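Side-chain contacts in novel immune-type receptor 11 (Ictalurus punctatus, PDB 2QTE), which probably acts as a fish immune receptor that mediates allogeneic recognition through an extracellular domain of the immunoglobulin variable type: residues F46-S51 / G55-E60; R66-V71 / D77-G82. The protein carries 1 engineered substitution. One frame throughout, in Å; residues are numbered along the deposited sequence.

Contact 1. Residues F46-S51 / G55-E60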
ATOM      1  N   PHE A  46      -0.033  -4.866  -8.943  1.00 15.65           N
ATOM      2  CA  PHE A  46      -0.064  -6.267  -9.329  1.00 15.08           C
ATOM      3  C   PHE A  46      -0.880  -6.475 -10.564  1.00 14.48           C
ATOM      4  O   PHE A  46      -0.435  -7.124 -11.515  1.00 15.21           O
ATOM      5  CB  PHE A  46      -0.612  -7.117  -8.156  1.00 14.76           C
ATOM      6  CG  PHE A  46      -0.588  -8.580  -8.402  1.00 13.95           C
ATOM      7  CD1 PHE A  46       0.558  -9.189  -8.870  1.00 19.86           C
ATOM      8  CD2 PHE A  46      -1.707  -9.368  -8.148  1.00 21.21           C
ATOM      9  CE1 PHE A  46       0.581 -10.570  -9.115  1.00 19.17           C
ATOM     10  CE2 PHE A  46      -1.693 -10.742  -8.383  1.00 16.60           C
ATOM     11  CZ  PHE A  46      -0.545 -11.337  -8.839  1.00 18.32           C
ATOM     12  N   VAL A  47      -2.110  -5.956 -10.543  1.00 16.72           N
ATOM     13  CA  VAL A  47      -3.053  -6.123 -11.654  1.00 15.37           C
ATOM     14  C   VAL A  47      -4.057  -4.982 -11.606  1.00 16.01           C
ATOM     15  O   VAL A  47      -4.515  -4.651 -10.551  1.00 15.21           O
ATOM     16  CB  VAL A  47      -3.764  -7.532 -11.648  1.00 13.67           C
ATOM     17  CG1 VAL A  47      -4.449  -7.828 -10.331  1.00 13.41           C
ATOM     18  CG2 VAL A  47      -4.753  -7.661 -12.766  1.00 16.30           C
ATOM     19  N   ARG A  48      -4.349  -4.359 -12.745  1.00 17.49           N
ATOM     20  CA  ARG A  48      -5.253  -3.225 -12.788  1.00 20.64           C
ATOM     21  C   ARG A  48      -6.511  -3.513 -13.592  1.00 20.93           C
ATOM     22  O   ARG A  48      -6.543  -4.396 -14.443  1.00 18.97           O
ATOM     23  CB  ARG A  48      -4.570  -1.940 -13.299  1.00 23.64           C
ATOM     24  CG  ARG A  48      -4.046  -2.017 -14.699  1.00 33.46           C
ATOM     25  CD  ARG A  48      -3.064  -0.854 -14.966  1.00 37.50           C
ATOM     26  NE  ARG A  48      -2.329  -1.029 -16.223  1.00 37.13           N
ATOM     27  CZ  ARG A  48      -2.693  -0.526 -17.395  1.00 39.01           C
ATOM     28  NH1 ARG A  48      -1.944  -0.757 -18.468  1.00 38.40           N
ATOM     29  NH2 ARG A  48      -3.795   0.208 -17.495  1.00 39.91           N
ATOM     30  N   TYR A  49      -7.557  -2.764 -13.294  1.00 19.73           N
ATOM     31  CA  TYR A  49      -8.725  -2.760 -14.160  1.00 21.07           C
ATOM     32  C   TYR A  49      -8.310  -2.246 -15.537  1.00 23.31           C
ATOM     33  O   TYR A  49      -7.423  -1.396 -15.669  1.00 20.79           O
ATOM     34  CB  TYR A  49      -9.825  -1.895 -13.555  1.00 26.53           C
ATOM     35  CG  TYR A  49     -11.015  -1.800 -14.440  1.00 30.23           C
ATOM     36  CD1 TYR A  49     -11.021  -0.918 -15.527  1.00 37.90           C
ATOM     37  CD2 TYR A  49     -12.129  -2.619 -14.224  1.00 37.04           C
ATOM     38  CE1 TYR A  49     -12.113  -0.837 -16.379  1.00 39.20           C
ATOM     39  CE2 TYR A  49     -13.244  -2.540 -15.051  1.00 39.58           C
ATOM     40  CZ  TYR A  49     -13.224  -1.636 -16.134  1.00 41.52           C
ATOM     41  OH  TYR A  49     -14.311  -1.556 -16.970  1.00 40.14           O
ATOM     42  N   TYR A  50      -8.905  -2.807 -16.589  1.00 26.54           N
ATOM     43  CA  TYR A  50      -8.386  -2.517 -17.915  1.00 31.50           C
ATOM     44  C   TYR A  50      -9.458  -2.576 -19.006  1.00 28.66           C
ATOM     45  O   TYR A  50     -10.344  -3.415 -18.981  1.00 29.34           O
ATOM     46  CB  TYR A  50      -7.173  -3.421 -18.216  1.00 30.79           C
ATOM     47  CG  TYR A  50      -6.519  -3.148 -19.550  1.00 39.53           C
ATOM     48  CD1 TYR A  50      -6.722  -4.017 -20.634  1.00 39.21           C
ATOM     49  CD2 TYR A  50      -5.712  -2.016 -19.747  1.00 36.54           C
ATOM     50  CE1 TYR A  50      -6.128  -3.778 -21.871  1.00 38.05           C
ATOM     51  CE2 TYR A  50      -5.103  -1.772 -20.989  1.00 38.36           C
ATOM     52  CZ  TYR A  50      -5.335  -2.654 -22.043  1.00 40.06           C
ATOM     53  OH  TYR A  50      -4.760  -2.437 -23.278  1.00 43.27           O
ATOM     54  N   SER A  51      -9.371  -1.675 -19.970  1.00 33.47           N
ATOM     55  CA  SER A  51     -10.414  -1.597 -20.998  1.00 41.61           C
ATOM     56  C   SER A  51     -10.186  -2.652 -22.042  1.00 40.25           C
ATOM     57  O   SER A  51      -9.444  -2.447 -23.000  1.00 45.73           O
ATOM     58  CB  SER A  51     -10.495  -0.197 -21.638  1.00 41.58           C
ATOM     59  OG  SER A  51     -11.295   0.645 -20.816  1.00 44.77           O
ATOM     60  N   GLY A  55     -11.265  -7.386 -18.946  1.00 21.78           N
ATOM     61  CA  GLY A  55     -11.531  -6.365 -17.912  1.00 20.72           C
ATOM     62  C   GLY A  55     -10.324  -5.997 -17.042  1.00 21.51           C
ATOM     63  O   GLY A  55     -10.426  -5.178 -16.150  1.00 20.86           O
ATOM     64  N   TYR A  56      -9.169  -6.613 -17.275  1.00 19.27           N
ATOM     65  CA  TYR A  56      -8.088  -6.459 -16.327  1.00 16.17           C
ATOM     66  C   TYR A  56      -6.756  -6.812 -16.976  1.00 13.24           C
ATOM     67  O   TYR A  56      -6.729  -7.571 -17.956  1.00 14.56           O
ATOM     68  CB  TYR A  56      -8.362  -7.338 -15.110  1.00 14.74           C
ATOM     69  CG  TYR A  56      -8.446  -8.845 -15.399  1.00 14.68           C
ATOM     70  CD1 TYR A  56      -7.315  -9.671 -15.342  1.00 15.15           C
ATOM     71  CD2 TYR A  56      -9.678  -9.452 -15.724  1.00 15.78           C
ATOM     72  CE1 TYR A  56      -7.445 -11.078 -15.595  1.00 12.01           C
ATOM     73  CE2 TYR A  56      -9.786 -10.796 -15.981  1.00 19.15           C
ATOM     74  CZ  TYR A  56      -8.660 -11.616 -15.939  1.00 16.61           C
ATOM     75  OH  TYR A  56      -8.833 -12.985 -16.197  1.00 18.61           O
ATOM     76  N   LYS A  57      -5.666  -6.289 -16.416  1.00 16.49           N
ATOM     77  CA  LYS A  57      -4.343  -6.467 -16.996  1.00 17.34           C
ATOM     78  C   LYS A  57      -3.310  -6.546 -15.905  1.00 17.91           C
ATOM     79  O   LYS A  57      -3.174  -5.613 -15.099  1.00 18.81           O
ATOM     80  CB  LYS A  57      -4.023  -5.284 -17.954  1.00 20.19           C
ATOM     81  CG  LYS A  57      -2.773  -5.426 -18.782  1.00 20.25           C
ATOM     82  CD  LYS A  57      -2.236  -4.071 -19.246  1.00 21.16           C
ATOM     83  CE  LYS A  57      -0.842  -4.278 -19.860  1.00 29.96           C
ATOM     84  NZ  LYS A  57       0.204  -4.634 -18.834  1.00 26.61           N
ATOM     85  N   PHE A  58      -2.560  -7.637 -15.887  1.00 16.36           N
ATOM     86  CA  PHE A  58      -1.463  -7.820 -14.933  1.00 19.27           C
ATOM     87  C   PHE A  58      -0.267  -6.956 -15.208  1.00 18.77           C
ATOM     88  O   PHE A  58      -0.093  -6.464 -16.309  1.00 21.86           O
ATOM     89  CB  PHE A  58      -1.023  -9.310 -14.824  1.00 18.13           C
ATOM     90  CG  PHE A  58      -2.032 -10.160 -14.124  1.00 16.32           C
ATOM     91  CD1 PHE A  58      -2.060 -10.212 -12.758  1.00 16.49           C
ATOM     92  CD2 PHE A  58      -2.996 -10.842 -14.848  1.00 18.45           C
ATOM     93  CE1 PHE A  58      -3.044 -10.963 -12.096  1.00 19.67           C
ATOM     94  CE2 PHE A  58      -3.961 -11.615 -14.208  1.00 18.27           C
ATOM     95  CZ  PHE A  58      -3.992 -11.650 -12.828  1.00 17.71           C
ATOM     96  N   ALA A  59       0.578  -6.791 -14.201  1.00 23.51           N
ATOM     97  CA  ALA A  59       1.771  -5.975 -14.365  1.00 29.02           C
ATOM     98  C   ALA A  59       2.524  -6.590 -15.506  1.00 32.47           C
ATOM     99  O   ALA A  59       2.524  -7.811 -15.675  1.00 28.92           O
ATOM    100  CB  ALA A  59       2.620  -5.990 -13.117  1.00 27.31           C
ATOM    101  N   GLU A  60       3.147  -5.727 -16.300  1.00 34.03           N
ATOM    102  CA  GLU A  60       3.979  -6.134 -17.411  1.00 39.27           C
ATOM    103  C   GLU A  60       4.999  -7.119 -16.840  1.00 37.82           C
ATOM    104  O   GLU A  60       5.552  -6.876 -15.758  1.00 27.38           O
ATOM    105  CB  GLU A  60       4.687  -4.888 -17.962  1.00 41.49           C
ATOM    106  CG  GLU A  60       5.330  -5.090 -19.310  1.00 54.26           C
ATOM    107  CD  GLU A  60       4.379  -4.810 -20.479  1.00 57.10           C
ATOM    108  OE1 GLU A  60       4.861  -4.947 -21.634  1.00 57.02           O
ATOM    109  OE2 GLU A  60       3.179  -4.453 -20.252  1.00 53.20           O
TER
HETATM  110  O   HOH W   1       0.317  -2.513 -16.660  1.00 33.89           O
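Lys57 NZ, alongside Arg48, is gripped by three acceptors. Lys57 NZ donates to Phe58 O at 3.1 Å, nearly in line with the carbonyl, and to Glu60 OE2 in a salt bridge whose hydrogen bond is weak, 3.3 Å. The third is water 1, which also accepts from Arg48 NE in the guanidinium plane and so joins the two cations. Arg48 NH1 and Lys57 NZ sit 4.4 Å apart, like charges whose repulsion, if felt, Glu60 probably eases. The lysine chain runs extended until chi4 (-70°) bends NZ toward its acceptors; on the way Lys57 CD packs against Arg48 NH1 at 3.4 Å and lies over one face of the Tyr50 ring. On the opposite face of the sheet, Val47 CG2 sits centrally over the Phe58 ring, and Val47 CB touches Phe58 CD1 at 3.4 Å. The same phenylalanine turns its edge to the face of Phe46 in a T-shaped stack, planes at 73°. Between these two layers the backbones of Arg48 and Lys57 form a hydrogen-bonded antiparallel pair. Phe46 and Val47 together face Trp34 in a classic beta bulge, and the whole is the C'-C'' hairpin that distinguishes V-set immunoglobulin domains.

Contact 2. Residues R66-V71 / D77-G82; sequences RFSMTV and DLNIIG
Arg66 reaches along the backbone just past the end of strand 76-80, meeting Ile81 and Gly82 in turn. Arg66 CB and CG lie against Ile81 O, the closer being CG at 3.4 Å; CD then comes to 3.6 Å from Gly82 O. A bend at chi3 (-41°) swings the guanidinium round, and Arg66 NH2 donates to Gly82 O at 2.9 Å. That oxygen lies close to the guanidinium plane, while the donor stands well above the carbonyl plane. NH2 also rests on Ile80 CG2, and salt bridges to Asp87 from NH2 and to Asp64 from NH1 hold the group from beyond the strands. A methionine in its place would probably leave both aspartates without their cationic mate and Gly82 O without this donor. Further along, the Asn79 amide spans two hydroxyls: ND2 gives a nearly straight bond in its own plane to Ser68 OG, 3.3 Å, and a weak one to Thr70 OG1, while OD1 pairs with Thr18 OG1 on the next strand. On the other side of the sheet, Ile80 CG1 lies over one face of the buried Phe67 ring, 3.6 Å from CE2, and Leu78 CD1 meets the ring edge. The D-E hairpin is thus amphipathic: charge pairing at its end and amide-hydroxyl bonding on one face, with hydrocarbon packing turned inward.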
ATOM      1  N   ARG A  66      -1.550 -18.887 -13.313  1.00 14.09           N
ATOM      2  CA  ARG A  66      -2.414 -19.362 -12.212  1.00 15.00           C
ATOM      3  C   ARG A  66      -3.407 -18.287 -11.746  1.00 15.59           C
ATOM      4  O   ARG A  66      -4.468 -18.636 -11.244  1.00 16.33           O
ATOM      5  CB  ARG A  66      -1.614 -19.896 -11.014  1.00 17.12           C
ATOM      6  CG  ARG A  66      -0.939 -21.311 -11.286  1.00 15.67           C
ATOM      7  CD  ARG A  66       0.064 -21.739 -10.192  1.00 21.85           C
ATOM      8  NE  ARG A  66       0.829 -20.578  -9.817  1.00 17.05           N
ATOM      9  CZ  ARG A  66       0.762 -20.002  -8.626  1.00 15.72           C
ATOM     10  NH1 ARG A  66       1.476 -18.888  -8.414  1.00 18.69           N
ATOM     11  NH2 ARG A  66       0.011 -20.540  -7.666  1.00 13.69           N
ATOM     12  N   PHE A  67      -3.034 -17.007 -11.896  1.00 12.67           N
ATOM     13  CA  PHE A  67      -3.881 -15.880 -11.509  1.00 10.23           C
ATOM     14  C   PHE A  67      -4.840 -15.489 -12.610  1.00 12.67           C
ATOM     15  O   PHE A  67      -4.500 -15.567 -13.800  1.00 14.56           O
ATOM     16  CB  PHE A  67      -3.045 -14.648 -11.115  1.00 15.69           C
ATOM     17  CG  PHE A  67      -2.229 -14.847  -9.830  1.00 14.08           C
ATOM     18  CD1 PHE A  67      -1.142 -15.725  -9.806  1.00 20.79           C
ATOM     19  CD2 PHE A  67      -2.551 -14.179  -8.691  1.00 17.47           C
ATOM     20  CE1 PHE A  67      -0.382 -15.926  -8.592  1.00 21.20           C
ATOM     21  CE2 PHE A  67      -1.812 -14.342  -7.489  1.00 20.00           C
ATOM     22  CZ  PHE A  67      -0.735 -15.213  -7.439  1.00 17.88           C
ATOM     23  N   SER A  68      -6.021 -15.024 -12.204  1.00 15.12           N
ATOM     24  CA  SER A  68      -7.043 -14.499 -13.118  1.00 13.23           C
ATOM     25  C   SER A  68      -7.877 -13.585 -12.272  1.00 15.87           C
ATOM     26  O   SER A  68      -7.581 -13.389 -11.088  1.00 14.85           O
ATOM     27  CB  SER A  68      -7.926 -15.593 -13.714  1.00 15.06           C
ATOM     28  OG  SER A  68      -8.562 -16.365 -12.718  1.00 15.23           O
ATOM     29  N   MET A  69      -8.881 -12.977 -12.875  1.00 13.15           N
ATOM     30  CA  MET A  69      -9.815 -12.152 -12.132  1.00 14.71           C
ATOM     31  C   MET A  69     -11.211 -12.388 -12.644  1.00 16.57           C
ATOM     32  O   MET A  69     -11.412 -12.845 -13.766  1.00 16.05           O
ATOM     33  CB  MET A  69      -9.481 -10.667 -12.312  1.00 13.34           C
ATOM     34  CG  MET A  69      -8.197 -10.206 -11.674  1.00 15.06           C
ATOM     35  SD  MET A  69      -8.079  -8.431 -11.385  1.00 17.13           S
ATOM     36  CE  MET A  69      -9.244  -8.359 -10.051  1.00 11.60           C
ATOM     37  N   THR A  70     -12.172 -12.092 -11.778  1.00 19.96           N
ATOM     38  CA  THR A  70     -13.558 -11.967 -12.146  1.00 20.77           C
ATOM     39  C   THR A  70     -13.883 -10.484 -12.099  1.00 22.25           C
ATOM     40  O   THR A  70     -13.870  -9.863 -11.017  1.00 18.86           O
ATOM     41  CB  THR A  70     -14.369 -12.788 -11.165  1.00 21.30           C
ATOM     42  OG1 THR A  70     -13.954 -14.161 -11.297  1.00 22.74           O
ATOM     43  CG2 THR A  70     -15.898 -12.683 -11.443  1.00 25.63           C
ATOM     44  N   VAL A  71     -14.111  -9.884 -13.268  1.00 17.02           N
ATOM     45  CA  VAL A  71     -14.409  -8.459 -13.327  1.00 21.42           C
ATOM     46  C   VAL A  71     -15.779  -8.265 -13.969  1.00 27.57           C
ATOM     47  O   VAL A  71     -16.002  -8.711 -15.098  1.00 29.13           O
ATOM     48  CB  VAL A  71     -13.329  -7.685 -14.102  1.00 23.43           C
ATOM     49  CG1 VAL A  71     -13.670  -6.186 -14.224  1.00 24.09           C
ATOM     50  CG2 VAL A  71     -11.907  -7.940 -13.445  1.00 15.94           C
ATOM     51  N   ASP A  77     -12.616  -9.300  -8.440  1.00 14.29           N
ATOM     52  CA  ASP A  77     -12.041 -10.329  -7.536  1.00 14.90           C
ATOM     53  C   ASP A  77     -10.857 -11.041  -8.164  1.00 13.64           C
ATOM     54  O   ASP A  77     -10.892 -11.381  -9.325  1.00 14.49           O
ATOM     55  CB  ASP A  77     -13.078 -11.357  -7.143  1.00 17.91           C
ATOM     56  CG  ASP A  77     -14.361 -10.735  -6.588  1.00 25.02           C
ATOM     57  OD1 ASP A  77     -14.340  -9.554  -6.153  1.00 27.17           O
ATOM     58  OD2 ASP A  77     -15.369 -11.457  -6.542  1.00 23.46           O
ATOM     59  N   LEU A  78      -9.842 -11.324  -7.349  1.00 13.91           N
ATOM     60  CA  LEU A  78      -8.623 -11.940  -7.817  1.00 15.11           C
ATOM     61  C   LEU A  78      -8.686 -13.465  -7.504  1.00 16.05           C
ATOM     62  O   LEU A  78      -8.967 -13.826  -6.385  1.00 19.47           O
ATOM     63  CB  LEU A  78      -7.475 -11.240  -7.075  1.00 16.69           C
ATOM     64  CG  LEU A  78      -6.009 -11.568  -7.352  1.00 26.99           C
ATOM     65  CD1 LEU A  78      -5.654 -11.345  -8.805  1.00 21.69           C
ATOM     66  CD2 LEU A  78      -5.163 -10.688  -6.421  1.00 23.02           C
ATOM     67  N   ASN A  79      -8.456 -14.345  -8.480  1.00 14.19           N
ATOM     68  CA  ASN A  79      -8.449 -15.789  -8.228  1.00 15.70           C
ATOM     69  C   ASN A  79      -7.038 -16.362  -8.418  1.00 16.26           C
ATOM     70  O   ASN A  79      -6.251 -15.827  -9.190  1.00 16.79           O
ATOM     71  CB  ASN A  79      -9.330 -16.507  -9.211  1.00 13.84           C
ATOM     72  CG  ASN A  79     -10.640 -15.800  -9.448  1.00 16.62           C
ATOM     73  OD1 ASN A  79     -11.395 -15.624  -8.503  1.00 14.15           O
ATOM     74  ND2 ASN A  79     -10.918 -15.401 -10.688  1.00 15.94           N
ATOM     75  N   ILE A  80      -6.731 -17.426  -7.688  1.00 15.60           N
ATOM     76  CA  ILE A  80      -5.544 -18.257  -7.946  1.00 18.08           C
ATOM     77  C   ILE A  80      -6.019 -19.702  -8.091  1.00 15.75           C
ATOM     78  O   ILE A  80      -6.783 -20.171  -7.245  1.00 15.51           O
ATOM     79  CB  ILE A  80      -4.505 -18.243  -6.799  1.00 18.49           C
ATOM     80  CG1 ILE A  80      -4.102 -16.820  -6.372  1.00 19.88           C
ATOM     81  CG2 ILE A  80      -3.241 -18.902  -7.264  1.00 17.79           C
ATOM     82  CD1 ILE A  80      -5.167 -16.065  -5.592  1.00 37.27           C
ATOM     83  N   ILE A  81      -5.610 -20.400  -9.159  1.00 14.36           N
ATOM     84  CA  ILE A  81      -5.916 -21.830  -9.228  1.00 16.34           C
ATOM     85  C   ILE A  81      -4.606 -22.547  -8.837  1.00 17.72           C
ATOM     86  O   ILE A  81      -3.577 -22.344  -9.470  1.00 17.82           O
ATOM     87  CB  ILE A  81      -6.611 -22.272 -10.574  1.00 18.43           C
ATOM     88  CG1 ILE A  81      -8.074 -21.735 -10.615  1.00 17.41           C
ATOM     89  CG2 ILE A  81      -6.756 -23.841 -10.672  1.00 17.38           C
ATOM     90  CD1 ILE A  81      -8.716 -21.717 -12.001  1.00 23.00           C
ATOM     91  N   GLY A  82      -4.623 -23.349  -7.786  1.00 20.46           N
ATOM     92  CA  GLY A  82      -3.401 -24.079  -7.384  1.00 21.27           C
ATOM     93  C   GLY A  82      -2.375 -23.243  -6.646  1.00 19.35           C
ATOM     94  O   GLY A  82      -1.248 -23.074  -7.126  1.00 22.66           O
TER
HETATM   95  O   HOH W   2     -13.855 -15.110  -8.690  1.00 23.12           O

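Contact 1 closes before contact 2 opens, so the two hairpins follow in series, with centres about 12 Å apart. The first belongs to the six-stranded sheet, where strand 56-58 is the outermost beside 44-49; the second belongs to the three-stranded sheet, whose outer strand 67-71 pairs with 76-80. The chain passes from one sheet to the other between 56-58 and 67-71, and the contacts touch across the gap between the sheets: Phe46 CZ meets Phe67 CD2 at 3.5 Å and Phe58 CZ meets Phe67 CB at 3.6 Å. Together they close one side of the V-type beta-sandwich, whose layers are also tied by the Cys21-Cys93 disulfide.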